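Local structure of putative glycosylhydrolase (Parabacteroides distasonis, 3S5Q) at residues K26-N30 against A31-S35; W38-N42 against G43-A47; H102-W105 against Q106-E110; D148-N152 against G153-V157; P181-Y184 against A185-P188. The protein is probably a hydrolase of the 3-keto-disaccharide hydrolase family, built on a concanavalin A-like fold, although its substrate has not been established. All coordinates share one frame; numbering follows the deposited sequence. Where two conformers were deposited one is given.

Overall arrangement
The five contacts are all local, each a turn or hairpin within one continuous stretch. Contacts 1, 2, 4 and 5 are partly buried, and only contact 3 lies at the surface. Contacts 2 and 4 are beta hairpins in the same antiparallel sheet of the concanavalin A-like fold, their centres about 25 Å apart; both bury apolar side chains on one face, and contact 4 adds a histidine-carboxylate bond. Contact 1 leads into the edge strand of the second sheet and touches contact 2, with L28 packed on F40 and L45 and Y33 on W38. Contacts 3 and 5 lie in connecting loops: contact 3 carries an aromatic pair, whereas contact 5 pairs selenomethionine with tyrosine.

Contact 1: residues K26-N30 against A31-S35; sequences KDLSN and ADYDS
OD1 of D27, the residue whose backbone meets the hydroxyl end of Y33, is gripped by two donors: it accepts from OG of S29 at 2.9 Å and from N of S29 at 2.9 Å. Both come from the same face of the carboxylate plane, the hydroxyl on the syn side and the amide from well above the plane. The amide bond closes an Asx turn, and the pair should hold the carboxylate in one rotation. A type I beta turn from L28 to A31 overlaps it, with N of A31 bonded to O of L28 at 3.0 Å. It lies in the loop that delivers the chain from strand 20-22 into strand 31-32, an outermost strand of the five-stranded sheet. L28 reaches forward from this turn to cross the side chain of Y33 at about a right angle. Its CB meets CE1 of Y33 at 3.5 Å, while CD1 sits over one ring face as a CH-pi contact, 4.1 Å from the ring centroid and 22° off the normal. In Y33, CG is wedged between the backbone N and the carbonyl carbon (chi1 63°), which turns the ring back toward L28. A bridging water lies 2.8 Å from OH of Y33 and donates to O of D27 at 3.2 Å. N30 anchors the turn to the preceding chain, OD1 accepting from N of D25 and ND2 donating to O of L23.

Contact 2: residues W38-N42 against G43-A47; sequences WTFKN and GILTA
W38 reaches across to the partner strand along most of its indole. Its CB stands 4.0 Å from O of T46, and with CG lying beside the backbone N the ring system leans over the strand 44-47. CD2 and CE2 come next, and CE2 lies 3.4 Å from CB of A47. That methyl sits squarely over one face of the six-membered ring, 3.4 Å from its centroid and only 10° off the normal, a close CH-pi contact that CZ2 and CH2 share. CE3 lies 3.6 Å from O of T46. Obliquely to the ring, CE3 also meets CG of L45 at 3.8 Å, and CZ3 touches the same carbon; NE1 donates to O of Q51.

These residues belong to an antiparallel hairpin at whose second strand the sheet continues into strand 204-213. Its strands run at 161°, and its type I' turn spans K41 to I44, N42 and G43 both taking positive phi. W38 with A47 and F40 with L45 are non-hydrogen-bonded pairs, and all four side chains lie on one face of the sheet; T39 with T46 and K41 with I44 are hydrogen-bonded, N of T39 lying 3.0 Å from O of T46. F40, with CG anti to its amide nitrogen (chi1 -165°), brings CE1 to 3.3 Å from O of G43, which lies at the ring edge. On the opposite face OG1 of T39 lies beside CG2 of T46, and two waters bind OG1. One of these donates to O of I44 at 2.7 Å and the other to O of T46, while OG1 of T46 bonds to O of I204.

Contact 3: residues H102-W105 against Q106-E110; sequences HPEW and QSYPE
W105 and Y108 carry the side-chain part of this turn, their rings meeting obliquely with planes 59° apart and centroids separated by 5.4 Å. The closest approach is between CE3 of W105 and CD2 of Y108 at 3.9 Å; the indole is buried, and it also touches Q96 and A98 of strand 93-98. Y108 lies alongside E104, pointing the same way: CG of E104 reaches the ring rim in its plane, and O of E104 stands 3.4 Å from CE2 of Y108. With CG beside its backbone N (chi1 -56°), the tyrosine ring folds back across the turn toward these two residues. A water bound to OH of Y108 makes a weak bond to OE2 of E104. Q106 turns its CB against the backbone, 3.2 Å from O of P103, and leads its amide end away. H102 starts the run of backbone bonds, taking N of W105 on O, and its ND1 accepts from N of E104. N of Q106 then bonds to O of P103, N of S107 to O of E104 at 2.9 Å, and N of Y108 to O of W105. This run of bonds from each residue to the one three places back marks a short 3-10 segment, here on the surface of the loop between strands 93-98 and 135-143.

Contact 4: residues D148-N152 against G153-V157; sequences DIELN and GKHIV
The imidazole of H155 is met in its plane at the edge by two oxygens, OD1 of D148 and O of I149. The carboxylate plane of E150 is 20° from that of the ring, but its OE1 approaches obliquely, toward the CA and CB end of H155. NE2 of H155 donates to OD1 of D148 at 2.8 Å, arriving on the anti side of the carboxylate; the same oxygen also takes a bond from OG of S158. The bend of E150 at chi2 (89°) carries OE1 to 3.3 Å from CA of H155. I149, L151 and V157 lie on the opposite face of the sheet, where CD1 of I149 packs against CB of V157 at 3.9 Å. The end of I156, at the bulge, reaches CB of L151 with CD1 at 3.8 Å.

The backbone is a hairpin closed by a type I' turn from L151 to K154, and strand 146-151 also pairs with strand 135-143 in the eight-stranded sheet. Its register shifts by one residue at a classic beta bulge, where N of I156 and N of V157 make weak bonds to O of I149. K154 extends to a salt bridge with E125, and N152 is anchored to R137 and V128. Since NE2 is the donor to D148, the bond probably selects this ring orientation and restrains its rotation, with ND1 turned away from D148.

Contact 5: residues P181-Y184 against A185-P188; sequences PIPY and ANMP
With CG beside the backbone N (chi1 -66°), M187 bends at chi2 (-66°) and chi3 (-81°), and this selenomethionine folds back on its own turn, setting CG beside the Y184 ring and SE against I182. SE of M187 lies 3.6 Å from CG2 of I182, the two side chains crossing at about a right angle. CG of M187 meets CD1 of Y184 at 3.7 Å; here the side chains run side by side in the same direction. The selenium itself stands 5.4 Å from the centroid of the Y184 ring, obliquely, as a Met-aromatic contact. Beyond this contact the Y184 ring is stacked with H120 and also packs on I117, L161 and W164, so it is largely enclosed.

N of N186 donates to O of P183 at 2.9 Å, and a weak bond links N of M187 to O of Y184 at 3.4 Å. A water then donates to O of Y184 at 2.8 Å and to O of M187 at 2.7 Å, bridging the two carbonyls. N186 crosses P183 obliquely, ND2 lying 3.9 Å from CG of P183. The turn sits in the loop between strands 154-160 and 192-195, tied to W164 by the backbone of A185. Between side chains the contact is mainly apolar, with CG of M187 on the ring, SE on I182 and the selenium only obliquely placed to the ring; the backbone bonds and the water probably shape the turn, while the buried side chains of Y184 and M187 pack on it.

Contact 1: residues K26-N30 against A31-S35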
# COMPACT_ATOMS: atom_id res chain seq x y z
N LYS A 26 16.29 -7.49 -8.50
CA LYS A 26 16.04 -8.89 -8.31
C LYS A 26 16.72 -9.44 -7.06
O LYS A 26 16.19 -10.34 -6.39
CB LYS A 26 16.49 -9.63 -9.57
CG LYS A 26 15.59 -9.36 -10.80
CD LYS A 26 16.16 -10.05 -12.03
CE LYS A 26 15.27 -9.89 -13.28
NZ LYS A 26 16.01 -10.17 -14.60
N ASP A 27 17.88 -8.89 -6.72
CA ASP A 27 18.60 -9.30 -5.49
C ASP A 27 18.32 -8.39 -4.28
O ASP A 27 18.95 -8.56 -3.22
CB ASP A 27 20.11 -9.38 -5.75
CG ASP A 27 20.70 -8.06 -6.24
OD1 ASP A 27 20.07 -6.98 -6.10
OD2 ASP A 27 21.81 -8.10 -6.80
N LEU A 28 17.39 -7.44 -4.45
CA LEU A 28 17.04 -6.42 -3.44
C LEU A 28 18.22 -5.52 -3.01
O LEU A 28 18.21 -4.93 -1.91
CB LEU A 28 16.36 -7.08 -2.23
CG LEU A 28 15.15 -8.00 -2.51
CD1 LEU A 28 14.68 -8.65 -1.22
CD2 LEU A 28 13.99 -7.28 -3.22
N SER A 29 19.19 -5.34 -3.90
CA SER A 29 20.38 -4.55 -3.56
C SER A 29 20.05 -3.06 -3.38
O SER A 29 20.82 -2.35 -2.74
CB SER A 29 21.50 -4.73 -4.60
OG SER A 29 21.11 -4.31 -5.89
N ASN A 30 18.92 -2.60 -3.94
CA ASN A 30 18.50 -1.21 -3.81
C ASN A 30 17.39 -1.07 -2.75
O ASN A 30 16.62 -0.11 -2.77
CB ASN A 30 18.03 -0.68 -5.17
CG ASN A 30 16.73 -1.35 -5.66
OD1 ASN A 30 16.45 -2.51 -5.33
ND2 ASN A 30 15.93 -0.61 -6.43
N ALA A 31 17.31 -2.05 -1.85
CA ALA A 31 16.32 -2.02 -0.75
C ALA A 31 17.01 -2.09 0.60
O ALA A 31 18.08 -2.70 0.72
CB ALA A 31 15.32 -3.18 -0.88
N ASP A 32 16.37 -1.48 1.59
CA ASP A 32 16.76 -1.61 2.99
C ASP A 32 15.81 -2.59 3.69
O ASP A 32 14.61 -2.31 3.84
CB ASP A 32 16.70 -0.25 3.68
CG ASP A 32 17.11 -0.33 5.13
OD1 ASP A 32 16.31 -0.79 5.97
OD2 ASP A 32 18.25 0.08 5.42
N TYR A 33 16.35 -3.71 4.11
CA TYR A 33 15.54 -4.73 4.77
C TYR A 33 16.42 -5.62 5.65
O TYR A 33 17.66 -5.56 5.58
CB TYR A 33 14.83 -5.59 3.72
CG TYR A 33 15.77 -6.35 2.84
CD1 TYR A 33 16.52 -5.71 1.86
CD2 TYR A 33 15.92 -7.72 2.96
CE1 TYR A 33 17.37 -6.41 1.05
CE2 TYR A 33 16.78 -8.42 2.15
CZ TYR A 33 17.50 -7.76 1.21
OH TYR A 33 18.36 -8.47 0.41
N ASP A 34 15.77 -6.41 6.51
CA ASP A 34 16.42 -7.52 7.20
C ASP A 34 16.27 -8.77 6.36
O ASP A 34 15.17 -9.26 6.15
CB ASP A 34 15.75 -7.75 8.56
CG ASP A 34 16.58 -8.65 9.49
OD1 ASP A 34 17.11 -9.73 9.07
OD2 ASP A 34 16.68 -8.25 10.67
N SER A 35 17.39 -9.30 5.91
CA SER A 35 17.39 -10.47 5.05
C SER A 35 16.80 -11.72 5.71
O SER A 35 16.48 -12.70 5.02
CB SER A 35 18.80 -10.77 4.53
OG SER A 35 19.68 -11.01 5.60
O HOH W 1 20.49 -7.09 -0.80

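Contact 2: residues W38-N42 against G43-A47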
# COMPACT_ATOMS: atom_id res chain seq x y z
N TRP A 38 12.67 -10.61 4.81
CA TRP A 38 12.19 -10.52 3.44
C TRP A 38 12.98 -11.41 2.51
O TRP A 38 14.22 -11.40 2.55
CB TRP A 38 12.25 -9.07 2.94
CG TRP A 38 11.27 -8.22 3.65
CD1 TRP A 38 11.45 -7.62 4.85
CD2 TRP A 38 9.95 -7.89 3.22
NE1 TRP A 38 10.33 -6.94 5.21
CE2 TRP A 38 9.40 -7.05 4.21
CE3 TRP A 38 9.18 -8.21 2.08
CZ2 TRP A 38 8.10 -6.53 4.12
CZ3 TRP A 38 7.88 -7.68 1.98
CH2 TRP A 38 7.36 -6.85 3.01
N THR A 39 12.27 -12.17 1.69
CA THR A 39 12.89 -12.90 0.58
C THR A 39 12.18 -12.56 -0.72
O THR A 39 11.00 -12.25 -0.72
CB THR A 39 12.82 -14.41 0.79
OG1 THR A 39 11.45 -14.77 1.01
CG2 THR A 39 13.70 -14.85 2.02
N PHE A 40 12.91 -12.67 -1.83
CA PHE A 40 12.39 -12.42 -3.18
C PHE A 40 12.77 -13.67 -3.94
O PHE A 40 13.91 -13.82 -4.34
CB PHE A 40 13.07 -11.17 -3.77
CG PHE A 40 12.39 -10.58 -4.99
CD1 PHE A 40 11.07 -10.87 -5.32
CD2 PHE A 40 13.08 -9.66 -5.77
CE1 PHE A 40 10.46 -10.28 -6.42
CE2 PHE A 40 12.49 -9.06 -6.87
CZ PHE A 40 11.18 -9.37 -7.21
N LYS A 41 11.84 -14.59 -4.07
CA LYS A 41 12.16 -15.88 -4.62
C LYS A 41 11.06 -16.22 -5.63
O LYS A 41 9.88 -16.03 -5.33
CB LYS A 41 12.28 -16.89 -3.47
CG LYS A 41 12.53 -18.33 -3.87
CD LYS A 41 12.48 -19.27 -2.64
CE LYS A 41 12.24 -20.72 -3.06
NZ LYS A 41 12.01 -21.62 -1.89
N ASN A 42 11.46 -16.65 -6.83
CA ASN A 42 10.53 -17.10 -7.89
C ASN A 42 9.55 -16.01 -8.28
O ASN A 42 8.35 -16.29 -8.49
CB ASN A 42 9.75 -18.36 -7.46
CG ASN A 42 10.65 -19.58 -7.29
OD1 ASN A 42 11.55 -19.83 -8.11
ND2 ASN A 42 10.43 -20.34 -6.21
N GLY A 43 10.08 -14.79 -8.31
CA GLY A 43 9.33 -13.58 -8.58
C GLY A 43 8.47 -12.95 -7.48
O GLY A 43 7.85 -11.92 -7.73
N ILE A 44 8.43 -13.57 -6.30
CA ILE A 44 7.47 -13.25 -5.24
C ILE A 44 8.18 -12.69 -3.99
O ILE A 44 9.10 -13.30 -3.46
CB ILE A 44 6.67 -14.50 -4.77
CG1 ILE A 44 6.00 -15.24 -5.96
CG2 ILE A 44 5.64 -14.12 -3.68
CD1 ILE A 44 5.18 -14.31 -6.93
N LEU A 45 7.72 -11.55 -3.53
CA LEU A 45 8.33 -10.90 -2.36
C LEU A 45 7.46 -11.19 -1.12
O LEU A 45 6.25 -10.99 -1.15
CB LEU A 45 8.42 -9.42 -2.64
CG LEU A 45 9.19 -8.50 -1.69
CD1 LEU A 45 10.66 -8.92 -1.54
CD2 LEU A 45 9.05 -7.08 -2.23
N THR A 46 8.06 -11.68 -0.05
CA THR A 46 7.31 -12.01 1.14
C THR A 46 8.15 -11.80 2.40
O THR A 46 9.38 -11.82 2.35
CB THR A 46 6.75 -13.46 1.06
OG1 THR A 46 5.89 -13.69 2.17
CG2 THR A 46 7.83 -14.45 1.06
N ALA A 47 7.44 -11.56 3.50
CA ALA A 47 8.00 -11.21 4.80
C ALA A 47 7.53 -12.26 5.83
O ALA A 47 6.39 -12.72 5.76
CB ALA A 47 7.55 -9.78 5.19
O HOH W 2 9.85 -15.04 -1.47
O HOH W 3 10.60 -14.34 3.75

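Contact 3: residues H102-W105 against Q106-E110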
# COMPACT_ATOMS: atom_id res chain seq x y z
N HIS A 102 -12.22 -11.34 6.49
CA HIS A 102 -12.18 -11.93 7.82
C HIS A 102 -13.13 -11.08 8.68
O HIS A 102 -13.08 -9.86 8.61
CB HIS A 102 -10.75 -11.97 8.40
CG HIS A 102 -10.61 -12.83 9.63
ND1 HIS A 102 -10.90 -12.36 10.90
CD2 HIS A 102 -10.21 -14.11 9.79
CE1 HIS A 102 -10.69 -13.33 11.78
NE2 HIS A 102 -10.25 -14.40 11.13
N PRO A 103 -14.00 -11.73 9.46
CA PRO A 103 -15.08 -11.04 10.18
C PRO A 103 -14.56 -10.08 11.24
O PRO A 103 -15.28 -9.17 11.65
CB PRO A 103 -15.84 -12.21 10.85
CG PRO A 103 -14.82 -13.23 11.02
CD PRO A 103 -14.03 -13.18 9.76
N GLU A 104 -13.34 -10.33 11.70
CA GLU A 104 -12.61 -9.48 12.59
C GLU A 104 -12.64 -8.04 12.13
O GLU A 104 -12.82 -7.14 12.96
CB GLU A 104 -11.16 -9.98 12.64
CG GLU A 104 -10.18 -9.20 13.51
CD GLU A 104 -9.13 -10.11 14.21
OE1 GLU A 104 -9.44 -11.31 14.51
OE2 GLU A 104 -8.02 -9.60 14.47
N TRP A 105 -12.45 -7.82 10.82
CA TRP A 105 -12.40 -6.45 10.25
C TRP A 105 -13.70 -5.64 10.41
O TRP A 105 -13.67 -4.43 10.30
CB TRP A 105 -11.92 -6.46 8.79
CG TRP A 105 -10.45 -6.63 8.73
CD1 TRP A 105 -9.77 -7.77 8.40
CD2 TRP A 105 -9.46 -5.66 9.09
NE1 TRP A 105 -8.41 -7.56 8.51
CE2 TRP A 105 -8.20 -6.27 8.93
CE3 TRP A 105 -9.53 -4.32 9.52
CZ2 TRP A 105 -7.01 -5.59 9.18
CZ3 TRP A 105 -8.33 -3.65 9.78
CH2 TRP A 105 -7.10 -4.29 9.59
N GLN A 106 -14.82 -6.32 10.70
CA GLN A 106 -16.10 -5.67 11.04
C GLN A 106 -16.07 -5.00 12.45
O GLN A 106 -16.99 -4.28 12.84
CB GLN A 106 -17.23 -6.74 10.95
CG GLN A 106 -18.68 -6.26 10.89
CD GLN A 106 -18.97 -5.24 9.75
OE1 GLN A 106 -18.43 -5.33 8.63
NE2 GLN A 106 -19.84 -4.27 10.06
N SER A 107 -15.01 -5.27 13.21
CA SER A 107 -14.79 -4.68 14.52
C SER A 107 -14.02 -3.35 14.44
O SER A 107 -13.84 -2.68 15.48
CB SER A 107 -13.97 -5.64 15.41
OG SER A 107 -14.77 -6.72 15.88
N TYR A 108 -13.58 -2.97 13.23
CA TYR A 108 -12.78 -1.75 13.01
C TYR A 108 -13.46 -0.79 12.04
O TYR A 108 -14.20 -1.22 11.12
CB TYR A 108 -11.36 -2.09 12.46
CG TYR A 108 -10.67 -3.06 13.41
CD1 TYR A 108 -10.03 -2.60 14.56
CD2 TYR A 108 -10.76 -4.43 13.22
CE1 TYR A 108 -9.43 -3.48 15.46
CE2 TYR A 108 -10.18 -5.34 14.14
CZ TYR A 108 -9.52 -4.84 15.25
OH TYR A 108 -8.95 -5.70 16.17
N PRO A 109 -13.22 0.52 12.21
CA PRO A 109 -13.80 1.48 11.26
C PRO A 109 -13.44 1.17 9.80
O PRO A 109 -12.35 0.63 9.52
CB PRO A 109 -13.18 2.83 11.70
CG PRO A 109 -12.69 2.64 13.04
CD PRO A 109 -12.45 1.17 13.28
N GLU A 110 -14.37 1.49 8.88
CA GLU A 110 -14.14 1.39 7.44
C GLU A 110 -12.83 2.03 6.99
O GLU A 110 -12.18 1.55 6.06
CB GLU A 110 -15.29 2.05 6.64
CG GLU A 110 -16.53 1.19 6.53
CD GLU A 110 -17.62 1.76 5.57
OE1 GLU A 110 -17.43 2.87 4.99
OE2 GLU A 110 -18.65 1.07 5.40
O HOH W 4 -8.80 -8.45 17.58

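Contact 4: residues D148-N152 against G153-V157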
# COMPACT_ATOMS: atom_id res chain seq x y z
N ASP A 148 -4.53 9.05 -5.10
CA ASP A 148 -5.57 8.24 -5.71
C ASP A 148 -5.19 6.77 -5.65
O ASP A 148 -4.08 6.42 -5.96
CB ASP A 148 -5.84 8.70 -7.13
CG ASP A 148 -6.58 10.03 -7.16
OD1 ASP A 148 -7.83 10.02 -7.02
OD2 ASP A 148 -5.91 11.08 -7.27
N ILE A 149 -6.14 5.96 -5.20
CA ILE A 149 -5.93 4.53 -5.05
C ILE A 149 -6.94 3.75 -5.89
O ILE A 149 -8.15 3.96 -5.79
CB ILE A 149 -6.03 4.10 -3.57
CG1 ILE A 149 -4.99 4.88 -2.73
CG2 ILE A 149 -5.86 2.58 -3.44
CD1 ILE A 149 -5.30 4.92 -1.29
N GLU A 150 -6.41 2.86 -6.71
CA GLU A 150 -7.16 1.96 -7.55
C GLU A 150 -6.93 0.56 -7.00
O GLU A 150 -5.80 0.21 -6.68
CB GLU A 150 -6.63 2.03 -9.00
CG GLU A 150 -7.50 1.31 -10.00
CD GLU A 150 -8.55 2.24 -10.54
OE1 GLU A 150 -8.53 3.43 -10.12
OE2 GLU A 150 -9.38 1.78 -11.37
N LEU A 151 -8.00 -0.21 -6.86
CA LEU A 151 -7.92 -1.58 -6.37
C LEU A 151 -8.86 -2.46 -7.18
O LEU A 151 -10.10 -2.22 -7.23
CB LEU A 151 -8.21 -1.70 -4.87
CG LEU A 151 -8.11 -3.10 -4.21
CD1 LEU A 151 -6.68 -3.68 -4.24
CD2 LEU A 151 -8.63 -3.07 -2.74
N ASN A 152 -8.26 -3.48 -7.78
CA ASN A 152 -8.94 -4.43 -8.69
C ASN A 152 -9.87 -3.72 -9.68
O ASN A 152 -11.06 -4.07 -9.84
CB ASN A 152 -9.65 -5.49 -7.84
CG ASN A 152 -8.65 -6.20 -6.92
OD1 ASN A 152 -7.51 -6.42 -7.34
ND2 ASN A 152 -9.05 -6.50 -5.67
N GLY A 153 -9.30 -2.69 -10.29
CA GLY A 153 -9.98 -1.91 -11.34
C GLY A 153 -10.99 -0.89 -10.88
O GLY A 153 -11.70 -0.32 -11.70
N LYS A 154 -11.10 -0.68 -9.56
CA LYS A 154 -12.04 0.27 -9.02
C LYS A 154 -11.29 1.41 -8.36
O LYS A 154 -10.38 1.19 -7.59
CB LYS A 154 -12.96 -0.44 -8.03
CG LYS A 154 -13.78 -1.53 -8.69
CD LYS A 154 -14.89 -1.99 -7.78
CE LYS A 154 -15.91 -2.90 -8.49
NZ LYS A 154 -17.16 -3.12 -7.67
N HIS A 155 -11.68 2.64 -8.70
CA HIS A 155 -11.12 3.85 -8.08
C HIS A 155 -11.74 4.09 -6.69
O HIS A 155 -12.77 4.78 -6.57
CB HIS A 155 -11.37 5.04 -9.02
CG HIS A 155 -10.74 6.33 -8.58
ND1 HIS A 155 -11.15 7.54 -9.09
CD2 HIS A 155 -9.76 6.59 -7.69
CE1 HIS A 155 -10.41 8.50 -8.55
NE2 HIS A 155 -9.57 7.95 -7.69
N ILE A 156 -11.14 3.50 -5.65
CA ILE A 156 -11.77 3.47 -4.33
C ILE A 156 -11.48 4.71 -3.46
O ILE A 156 -12.24 5.03 -2.55
CB ILE A 156 -11.44 2.17 -3.54
CG1 ILE A 156 -9.94 1.90 -3.53
CG2 ILE A 156 -12.23 0.96 -4.11
CD1 ILE A 156 -9.52 0.91 -2.41
N VAL A 157 -10.36 5.39 -3.71
CA VAL A 157 -9.99 6.52 -2.87
C VAL A 157 -9.43 7.62 -3.72
O VAL A 157 -8.63 7.39 -4.62
CB VAL A 157 -8.95 6.13 -1.72
CG1 VAL A 157 -8.61 7.34 -0.77
CG2 VAL A 157 -9.43 4.96 -0.93

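Contact 5: residues P181-Y184 against A185-P188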
# COMPACT_ATOMS: atom_id res chain seq x y z
N PRO A 181 -0.27 11.56 14.60
CA PRO A 181 -0.66 12.89 15.10
C PRO A 181 -0.42 14.07 14.14
O PRO A 181 -0.89 15.16 14.42
CB PRO A 181 0.17 13.06 16.40
CG PRO A 181 1.36 12.15 16.23
CD PRO A 181 0.91 11.02 15.31
N ILE A 182 0.33 13.86 13.05
CA ILE A 182 0.72 14.99 12.24
C ILE A 182 -0.38 15.31 11.25
O ILE A 182 -0.80 14.41 10.54
CB ILE A 182 2.05 14.74 11.47
CG1 ILE A 182 3.11 14.09 12.39
CG2 ILE A 182 2.52 16.07 10.80
CD1 ILE A 182 3.40 14.85 13.64
N PRO A 183 -0.83 16.58 11.17
CA PRO A 183 -1.87 16.93 10.22
C PRO A 183 -1.39 16.53 8.84
O PRO A 183 -0.28 16.87 8.46
CB PRO A 183 -2.00 18.46 10.37
CG PRO A 183 -1.52 18.73 11.70
CD PRO A 183 -0.42 17.75 11.95
N TYR A 184 -2.15 15.72 8.12
CA TYR A 184 -1.65 15.27 6.83
C TYR A 184 -1.52 16.39 5.82
O TYR A 184 -0.77 16.23 4.84
CB TYR A 184 -2.48 14.15 6.27
CG TYR A 184 -2.10 12.78 6.75
CD1 TYR A 184 -1.29 12.58 7.87
CD2 TYR A 184 -2.59 11.66 6.09
CE1 TYR A 184 -0.97 11.28 8.30
CE2 TYR A 184 -2.27 10.37 6.50
CZ TYR A 184 -1.47 10.19 7.61
OH TYR A 184 -1.20 8.91 7.98
N ALA A 185 -2.18 17.54 6.05
CA ALA A 185 -1.94 18.76 5.23
C ALA A 185 -0.51 19.28 5.34
O ALA A 185 -0.03 19.99 4.45
CB ALA A 185 -2.94 19.90 5.57
N ASN A 186 0.16 18.93 6.44
CA ASN A 186 1.54 19.38 6.71
C ASN A 186 2.67 18.36 6.40
O ASN A 186 3.87 18.62 6.65
CB ASN A 186 1.62 19.82 8.18
CG ASN A 186 0.75 21.06 8.48
OD1 ASN A 186 0.27 21.74 7.56
ND2 ASN A 186 0.60 21.38 9.76
N MSE A 187 2.28 17.18 5.90
CA MSE A 187 3.18 16.10 5.55
C MSE A 187 3.89 16.40 4.23
O MSE A 187 3.22 16.73 3.25
CB MSE A 187 2.38 14.80 5.42
CG MSE A 187 1.75 14.28 6.76
SE MSE A 187 3.08 13.75 8.04
CE MSE A 187 3.50 12.02 7.45
N PRO A 188 5.24 16.31 4.20
CA PRO A 188 6.01 16.27 2.96
C PRO A 188 5.47 15.26 1.96
O PRO A 188 5.03 14.19 2.39
CB PRO A 188 7.38 15.77 3.41
CG PRO A 188 7.51 16.29 4.78
CD PRO A 188 6.12 16.03 5.36
O HOH W 5 0.59 16.97 2.53